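Local coordinates for cytokinin riboside 5'-monophosphate phosphoribohydrolase (Corynebacterium glutamicum, PDB 5WQ3), which is a LOG-family protein whose chain folds round a parallel, Rossmann-like beta sheet, at residues L64-G75 with M158-L169. Residues are numbered along the deposited sequence; the frame is centred on the assembly and turned at random. Where two conformers were deposited one is given.
Sequences LHEMPKAVTVFG and MFLKYSQAFVCL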
ATOM      1  N   LEU C  64      56.703 -31.961 -15.093  1.00 23.11           N
ATOM      2  CA  LEU C  64      57.617 -32.275 -13.962  1.00 23.42           C
ATOM      3  C   LEU C  64      58.773 -33.117 -14.417  1.00 23.21           C
ATOM      4  O   LEU C  64      59.692 -33.461 -13.652  1.00 23.75           O
ATOM      5  CB  LEU C  64      56.862 -33.005 -12.865  1.00 23.24           C
ATOM      6  CG  LEU C  64      55.701 -32.232 -12.283  1.00 24.79           C
ATOM      7  CD1 LEU C  64      54.900 -33.063 -11.273  1.00 23.90           C
ATOM      8  CD2 LEU C  64      56.233 -30.998 -11.587  1.00 25.52           C
ATOM      9  N   HIS C  65      58.793 -33.437 -15.710  1.00 25.17           N
ATOM     10  CA  HIS C  65      59.808 -34.365 -16.204  1.00 27.54           C
ATOM     11  C   HIS C  65      61.204 -33.871 -15.837  1.00 26.46           C
ATOM     12  O   HIS C  65      62.078 -34.646 -15.451  1.00 28.40           O
ATOM     13  CB  HIS C  65      59.770 -34.480 -17.739  1.00 32.14           C
ATOM     14  CG  HIS C  65      60.815 -35.380 -18.263  1.00 37.05           C
ATOM     15  ND1 HIS C  65      60.860 -36.726 -17.944  1.00 38.04           N
ATOM     16  CD2 HIS C  65      61.904 -35.132 -19.030  1.00 44.46           C
ATOM     17  CE1 HIS C  65      61.923 -37.277 -18.510  1.00 42.84           C
ATOM     18  NE2 HIS C  65      62.574 -36.331 -19.173  1.00 44.81           N
ATOM     19  N   GLU C  66      61.421 -32.596 -15.997  1.00 24.70           N
ATOM     20  CA  GLU C  66      62.748 -32.046 -15.788  1.00 31.33           C
ATOM     21  C   GLU C  66      63.105 -31.679 -14.353  1.00 29.39           C
ATOM     22  O   GLU C  66      64.162 -31.099 -14.096  1.00 32.81           O
ATOM     23  CB  GLU C  66      62.921 -30.845 -16.688  1.00 36.46           C
ATOM     24  CG  GLU C  66      62.693 -31.249 -18.159  1.00 48.22           C
ATOM     25  CD  GLU C  66      63.247 -30.249 -19.140  1.00 62.23           C
ATOM     26  OE1 GLU C  66      63.652 -29.129 -18.709  1.00 73.09           O
ATOM     27  OE2 GLU C  66      63.277 -30.603 -20.347  1.00 70.82           O
ATOM     28  N   MET C  67      62.254 -32.004 -13.414  1.00 25.80           N
ATOM     29  CA  MET C  67      62.450 -31.541 -12.011  1.00 23.72           C
ATOM     30  C   MET C  67      63.851 -31.867 -11.504  1.00 20.91           C
ATOM     31  O   MET C  67      64.384 -32.940 -11.727  1.00 20.88           O
ATOM     32  CB  MET C  67      61.433 -32.180 -11.060  1.00 24.52           C
ATOM     33  CG  MET C  67      60.076 -31.553 -10.965  1.00 26.25           C
ATOM     34  SD  MET C  67      60.011 -29.952 -10.097  1.00 29.55           S
ATOM     35  CE  MET C  67      60.366 -30.302  -8.397  1.00 29.55           C
ATOM     36  N   PRO C  68      64.452 -30.926 -10.805  1.00 21.75           N
ATOM     37  CA  PRO C  68      65.649 -31.231 -10.047  1.00 22.67           C
ATOM     38  C   PRO C  68      65.302 -32.044  -8.775  1.00 23.14           C
ATOM     39  O   PRO C  68      64.150 -32.265  -8.469  1.00 23.68           O
ATOM     40  CB  PRO C  68      66.117 -29.832  -9.605  1.00 22.92           C
ATOM     41  CG  PRO C  68      64.824 -29.070  -9.437  1.00 23.40           C
ATOM     42  CD  PRO C  68      63.965 -29.553 -10.567  1.00 20.70           C
ATOM     43  N   LYS C  69      66.310 -32.454  -8.026  1.00 21.19           N
ATOM     44  CA  LYS C  69      66.042 -33.194  -6.798  1.00 21.90           C
ATOM     45  C   LYS C  69      65.068 -32.409  -5.877  1.00 18.13           C
ATOM     46  O   LYS C  69      65.079 -31.177  -5.838  1.00 17.47           O
ATOM     47  CB  LYS C  69      67.354 -33.585  -6.125  1.00 22.19           C
ATOM     48  CG  LYS C  69      68.013 -32.419  -5.416  1.00 25.95           C
ATOM     49  CD  LYS C  69      69.229 -33.001  -4.674  1.00 28.46           C
ATOM     50  CE  LYS C  69      70.169 -31.908  -4.270  1.00 33.99           C
ATOM     51  NZ  LYS C  69      71.391 -32.585  -3.808  1.00 41.97           N
ATOM     52  N   ALA C  70      64.199 -33.132  -5.165  1.00 17.66           N
ATOM     53  CA  ALA C  70      63.036 -32.556  -4.516  1.00 17.52           C
ATOM     54  C   ALA C  70      62.584 -33.349  -3.321  1.00 17.76           C
ATOM     55  O   ALA C  70      62.768 -34.574  -3.296  1.00 17.75           O
ATOM     56  CB  ALA C  70      61.893 -32.404  -5.522  1.00 19.41           C
ATOM     57  N   VAL C  71      62.024 -32.612  -2.337  1.00 17.43           N
ATOM     58  CA  VAL C  71      61.349 -33.145  -1.203  1.00 17.98           C
ATOM     59  C   VAL C  71      59.895 -32.678  -1.222  1.00 16.79           C
ATOM     60  O   VAL C  71      59.644 -31.507  -1.421  1.00 19.82           O
ATOM     61  CB  VAL C  71      62.021 -32.638   0.083  1.00 16.40           C
ATOM     62  CG1 VAL C  71      61.316 -33.216   1.306  1.00 17.76           C
ATOM     63  CG2 VAL C  71      63.475 -33.065   0.047  1.00 17.33           C
ATOM     64  N   THR C  72      58.983 -33.590  -0.931  1.00 16.68           N
ATOM     65  CA  THR C  72      57.591 -33.269  -0.715  1.00 16.98           C
ATOM     66  C   THR C  72      57.338 -33.051   0.765  1.00 17.94           C
ATOM     67  O   THR C  72      57.719 -33.834   1.578  1.00 19.17           O
ATOM     68  CB  THR C  72      56.605 -34.354  -1.231  1.00 18.19           C
ATOM     69  OG1 THR C  72      56.788 -34.600  -2.600  1.00 19.73           O
ATOM     70  CG2 THR C  72      55.185 -33.914  -1.041  1.00 19.42           C
ATOM     71  N   VAL C  73      56.676 -31.963   1.073  1.00 19.45           N
ATOM     72  CA  VAL C  73      56.271 -31.673   2.511  1.00 20.01           C
ATOM     73  C   VAL C  73      54.715 -31.616   2.570  1.00 20.42           C
ATOM     74  O   VAL C  73      54.081 -30.975   1.747  1.00 19.86           O
ATOM     75  CB  VAL C  73      56.841 -30.318   3.013  1.00 18.24           C
ATOM     76  CG1 VAL C  73      56.580 -30.116   4.518  1.00 21.03           C
ATOM     77  CG2 VAL C  73      58.323 -30.269   2.724  1.00 18.76           C
ATOM     78  N   PHE C  74      54.145 -32.275   3.566  1.00 19.05           N
ATOM     79  CA  PHE C  74      52.719 -32.399   3.780  1.00 19.74           C
ATOM     80  C   PHE C  74      52.503 -31.859   5.201  1.00 21.30           C
ATOM     81  O   PHE C  74      53.440 -31.868   6.011  1.00 20.35           O
ATOM     82  CB  PHE C  74      52.250 -33.871   3.782  1.00 21.82           C
ATOM     83  CG  PHE C  74      52.353 -34.516   2.469  1.00 25.31           C
ATOM     84  CD1 PHE C  74      51.571 -34.079   1.439  1.00 23.44           C
ATOM     85  CD2 PHE C  74      53.359 -35.465   2.214  1.00 29.88           C
ATOM     86  CE1 PHE C  74      51.693 -34.618   0.180  1.00 26.58           C
ATOM     87  CE2 PHE C  74      53.531 -35.992   0.944  1.00 29.40           C
ATOM     88  CZ  PHE C  74      52.671 -35.581  -0.071  1.00 27.81           C
ATOM     89  N   GLY C  75      51.293 -31.388   5.446  1.00 19.10           N
ATOM     90  CA  GLY C  75      50.835 -31.012   6.787  1.00 20.47           C
ATOM     91  C   GLY C  75      49.506 -30.301   6.660  1.00 20.82           C
ATOM     92  O   GLY C  75      49.089 -29.973   5.531  1.00 21.62           O
ATOM     93  N   MET C 158      52.368 -38.073  -8.696  1.00 18.47           N
ATOM     94  CA  MET C 158      53.375 -37.086  -9.015  1.00 18.75           C
ATOM     95  C   MET C 158      54.280 -36.887  -7.808  1.00 18.87           C
ATOM     96  O   MET C 158      55.479 -36.710  -7.986  1.00 20.08           O
ATOM     97  CB  MET C 158      52.752 -35.764  -9.380  1.00 19.82           C
ATOM     98  CG  MET C 158      51.806 -35.711 -10.585  1.00 20.04           C
ATOM     99  SD  MET C 158      52.481 -36.467 -12.005  1.00 21.91           S
ATOM    100  CE  MET C 158      50.971 -36.933 -12.883  1.00 25.36           C
ATOM    101  N   PHE C 159      53.742 -36.969  -6.588  1.00 19.45           N
ATOM    102  CA  PHE C 159      54.606 -36.808  -5.378  1.00 18.64           C
ATOM    103  C   PHE C 159      55.666 -37.894  -5.270  1.00 20.91           C
ATOM    104  O   PHE C 159      56.826 -37.598  -4.936  1.00 21.16           O
ATOM    105  CB  PHE C 159      53.786 -36.779  -4.096  1.00 20.60           C
ATOM    106  CG  PHE C 159      52.840 -35.603  -3.970  1.00 21.30           C
ATOM    107  CD1 PHE C 159      53.264 -34.326  -4.136  1.00 23.10           C
ATOM    108  CD2 PHE C 159      51.510 -35.809  -3.657  1.00 25.73           C
ATOM    109  CE1 PHE C 159      52.399 -33.255  -3.976  1.00 27.21           C
ATOM    110  CE2 PHE C 159      50.625 -34.724  -3.479  1.00 26.53           C
ATOM    111  CZ  PHE C 159      51.070 -33.445  -3.660  1.00 25.52           C
ATOM    112  N   LEU C 160      55.299 -39.146  -5.602  1.00 20.46           N
ATOM    113  CA  LEU C 160      56.195 -40.262  -5.510  1.00 22.38           C
ATOM    114  C   LEU C 160      57.165 -40.283  -6.667  1.00 23.39           C
ATOM    115  O   LEU C 160      58.308 -40.673  -6.509  1.00 21.61           O
ATOM    116  CB  LEU C 160      55.442 -41.603  -5.475  1.00 25.00           C
ATOM    117  CG  LEU C 160      54.696 -41.889  -4.159  1.00 30.01           C
ATOM    118  CD1 LEU C 160      53.673 -43.022  -4.333  1.00 32.72           C
ATOM    119  CD2 LEU C 160      55.731 -42.197  -3.065  1.00 29.30           C
ATOM    120  N   LYS C 161      56.703 -39.907  -7.844  1.00 22.77           N
ATOM    121  CA  LYS C 161      57.559 -40.005  -9.037  1.00 19.78           C
ATOM    122  C   LYS C 161      58.614 -38.864  -9.110  1.00 20.01           C
ATOM    123  O   LYS C 161      59.696 -39.097  -9.625  1.00 19.53           O
ATOM    124  CB  LYS C 161      56.687 -39.975 -10.331  1.00 21.63           C
ATOM    125  CG  LYS C 161      57.460 -40.384 -11.589  1.00 21.19           C
ATOM    126  CD  LYS C 161      56.551 -40.426 -12.811  1.00 26.76           C
ATOM    127  CE  LYS C 161      57.336 -40.838 -14.046  1.00 28.00           C
ATOM    128  NZ  LYS C 161      56.535 -40.642 -15.278  1.00 31.08           N
ATOM    129  N   TYR C 162      58.306 -37.651  -8.650  1.00 18.33           N
ATOM    130  CA  TYR C 162      59.163 -36.489  -8.843  1.00 18.87           C
ATOM    131  C   TYR C 162      59.710 -35.843  -7.617  1.00 18.04           C
ATOM    132  O   TYR C 162      60.197 -34.762  -7.698  1.00 20.10           O
ATOM    133  CB  TYR C 162      58.419 -35.441  -9.662  1.00 22.84           C
ATOM    134  CG  TYR C 162      58.020 -35.988 -11.009  1.00 22.48           C
ATOM    135  CD1 TYR C 162      58.968 -36.208 -11.976  1.00 24.40           C
ATOM    136  CD2 TYR C 162      56.671 -36.352 -11.281  1.00 23.63           C
ATOM    137  CE1 TYR C 162      58.625 -36.765 -13.222  1.00 22.84           C
ATOM    138  CE2 TYR C 162      56.316 -36.902 -12.508  1.00 19.80           C
ATOM    139  CZ  TYR C 162      57.297 -37.092 -13.469  1.00 22.42           C
ATOM    140  OH  TYR C 162      56.955 -37.590 -14.685  1.00 21.82           O
ATOM    141  N   SER C 163      59.634 -36.514  -6.475  1.00 19.01           N
ATOM    142  CA  SER C 163      60.394 -36.161  -5.289  1.00 20.33           C
ATOM    143  C   SER C 163      61.071 -37.439  -4.745  1.00 17.65           C
ATOM    144  O   SER C 163      60.759 -38.523  -5.175  1.00 18.42           O
ATOM    145  CB  SER C 163      59.499 -35.487  -4.274  1.00 20.62           C
ATOM    146  OG  SER C 163      58.770 -36.449  -3.568  1.00 21.20           O
ATOM    147  N   GLN C 164      62.038 -37.310  -3.860  1.00 19.74           N
ATOM    148  CA  GLN C 164      62.806 -38.468  -3.346  1.00 19.78           C
ATOM    149  C   GLN C 164      62.803 -38.513  -1.796  1.00 20.11           C
ATOM    150  O   GLN C 164      63.562 -39.236  -1.200  1.00 18.04           O
ATOM    151  CB  GLN C 164      64.250 -38.376  -3.842  1.00 20.99           C
ATOM    152  CG  GLN C 164      64.370 -38.376  -5.385  1.00 19.84           C
ATOM    153  CD  GLN C 164      64.126 -37.034  -6.052  1.00 20.73           C
ATOM    154  OE1 GLN C 164      64.676 -36.006  -5.660  1.00 18.31           O
ATOM    155  NE2 GLN C 164      63.369 -37.058  -7.160  1.00 19.61           N
ATOM    156  N   ALA C 165      61.923 -37.773  -1.170  1.00 17.38           N
ATOM    157  CA  ALA C 165      61.821 -37.806   0.294  1.00 18.87           C
ATOM    158  C   ALA C 165      60.495 -37.174   0.622  1.00 19.36           C
ATOM    159  O   ALA C 165      59.996 -36.367  -0.146  1.00 19.16           O
ATOM    160  CB  ALA C 165      62.962 -37.003   0.945  1.00 18.53           C
ATOM    161  N   PHE C 166      59.886 -37.603   1.738  0.50 16.17           N
ATOM    162  CA  PHE C 166      58.659 -37.048   2.265  0.50 15.75           C
ATOM    163  C   PHE C 166      58.958 -36.579   3.712  0.50 16.67           C
ATOM    164  O   PHE C 166      59.495 -37.339   4.518  0.50 15.34           O
ATOM    165  CB  PHE C 166      57.538 -38.094   2.404  0.50 14.33           C
ATOM    166  CG  PHE C 166      56.639 -38.293   1.181  0.50 13.95           C
ATOM    167  CD1 PHE C 166      56.940 -37.757  -0.044  0.50 12.35           C
ATOM    168  CD2 PHE C 166      55.508 -39.131   1.283  0.50 14.18           C
ATOM    169  CE1 PHE C 166      56.120 -38.005  -1.144  0.50 12.80           C
ATOM    170  CE2 PHE C 166      54.690 -39.390   0.194  0.50 13.21           C
ATOM    171  CZ  PHE C 166      55.006 -38.817  -1.046  0.50 12.28           C
ATOM    172  N   VAL C 167      58.556 -35.359   4.003  1.00 18.73           N
ATOM    173  CA  VAL C 167      58.519 -34.812   5.355  1.00 20.12           C
ATOM    174  C   VAL C 167      57.095 -34.440   5.734  1.00 21.34           C
ATOM    175  O   VAL C 167      56.422 -33.724   5.048  1.00 23.19           O
ATOM    176  CB  VAL C 167      59.357 -33.543   5.460  1.00 18.88           C
ATOM    177  CG1 VAL C 167      59.294 -32.971   6.888  1.00 22.99           C
ATOM    178  CG2 VAL C 167      60.768 -33.851   5.075  1.00 19.84           C
ATOM    179  N   CYS C 168      56.626 -34.947   6.865  0.50 19.80           N
ATOM    180  CA  CYS C 168      55.251 -34.668   7.290  0.50 18.22           C
ATOM    181  C   CYS C 168      55.266 -33.812   8.519  0.50 19.73           C
ATOM    182  O   CYS C 168      55.633 -34.289   9.595  0.50 16.83           O
ATOM    183  CB  CYS C 168      54.545 -35.980   7.603  0.50 17.46           C
ATOM    184  SG  CYS C 168      54.332 -37.088   6.174  0.50 15.24           S
ATOM    185  N   LEU C 169      54.918 -32.540   8.340  1.00 22.72           N
ATOM    186  CA  LEU C 169      54.504 -31.695   9.443  1.00 21.90           C
ATOM    187  C   LEU C 169      53.195 -32.242  10.027  1.00 23.07           C
ATOM    188  O   LEU C 169      52.519 -33.152   9.446  1.00 20.61           O
ATOM    189  CB  LEU C 169      54.396 -30.235   9.028  1.00 22.28           C
ATOM    190  CG  LEU C 169      55.637 -29.502   8.455  1.00 25.57           C
ATOM    191  CD1 LEU C 169      55.343 -28.263   7.650  1.00 23.42           C
ATOM    192  CD2 LEU C 169      56.560 -29.090   9.594  1.00 27.37           C
TER
HETATM  193  O   HOH W   1      58.540 -37.708 -16.669  1.00 32.62           O
HETATM  194  O   HOH W   2      62.605 -34.634  -8.491  1.00 18.96           O
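Thr72 on strand 70-74 and Phe166 on strand 166-168 pair side by side at the middle of the parallel sheet of this Rossmann-like alpha/beta fold. Thr72 N donates to Ala165 O, Thr72 O accepts from Val167 N, and the ladder runs on through Phe74 N to Val167 O.

Thr72 is worth following outward. Thr72 CB lies 3.6 Å from Phe166 CD1. Beyond it the branches part: Thr72 CG2, anti to the backbone N, meets Phe159 CD1 at 3.7 Å, while Thr72 OG1 swings beside the backbone N and donates to Ser163 OG (2.9 Å). Ser163 OG in turn donates to Phe159 O at 2.6 Å, so a relay of two hydroxyls ties the strand to helix 152-162 through the carbonyl of Phe159.

Next along the same face, the Phe74 ring drives its edge into two others, CZ over a face of Phe159 and CE2 over the centre of Phe166, with planes at 88° and 80°; Glu178 of helix 173-188 touches all three. Where the strand begins, Gln164 bends at chi2 to bring OE1 to Ala70 N. Farther back, Leu64 CB sits over the Tyr162 ring, 3.7 Å from its centroid and 12° off the normal.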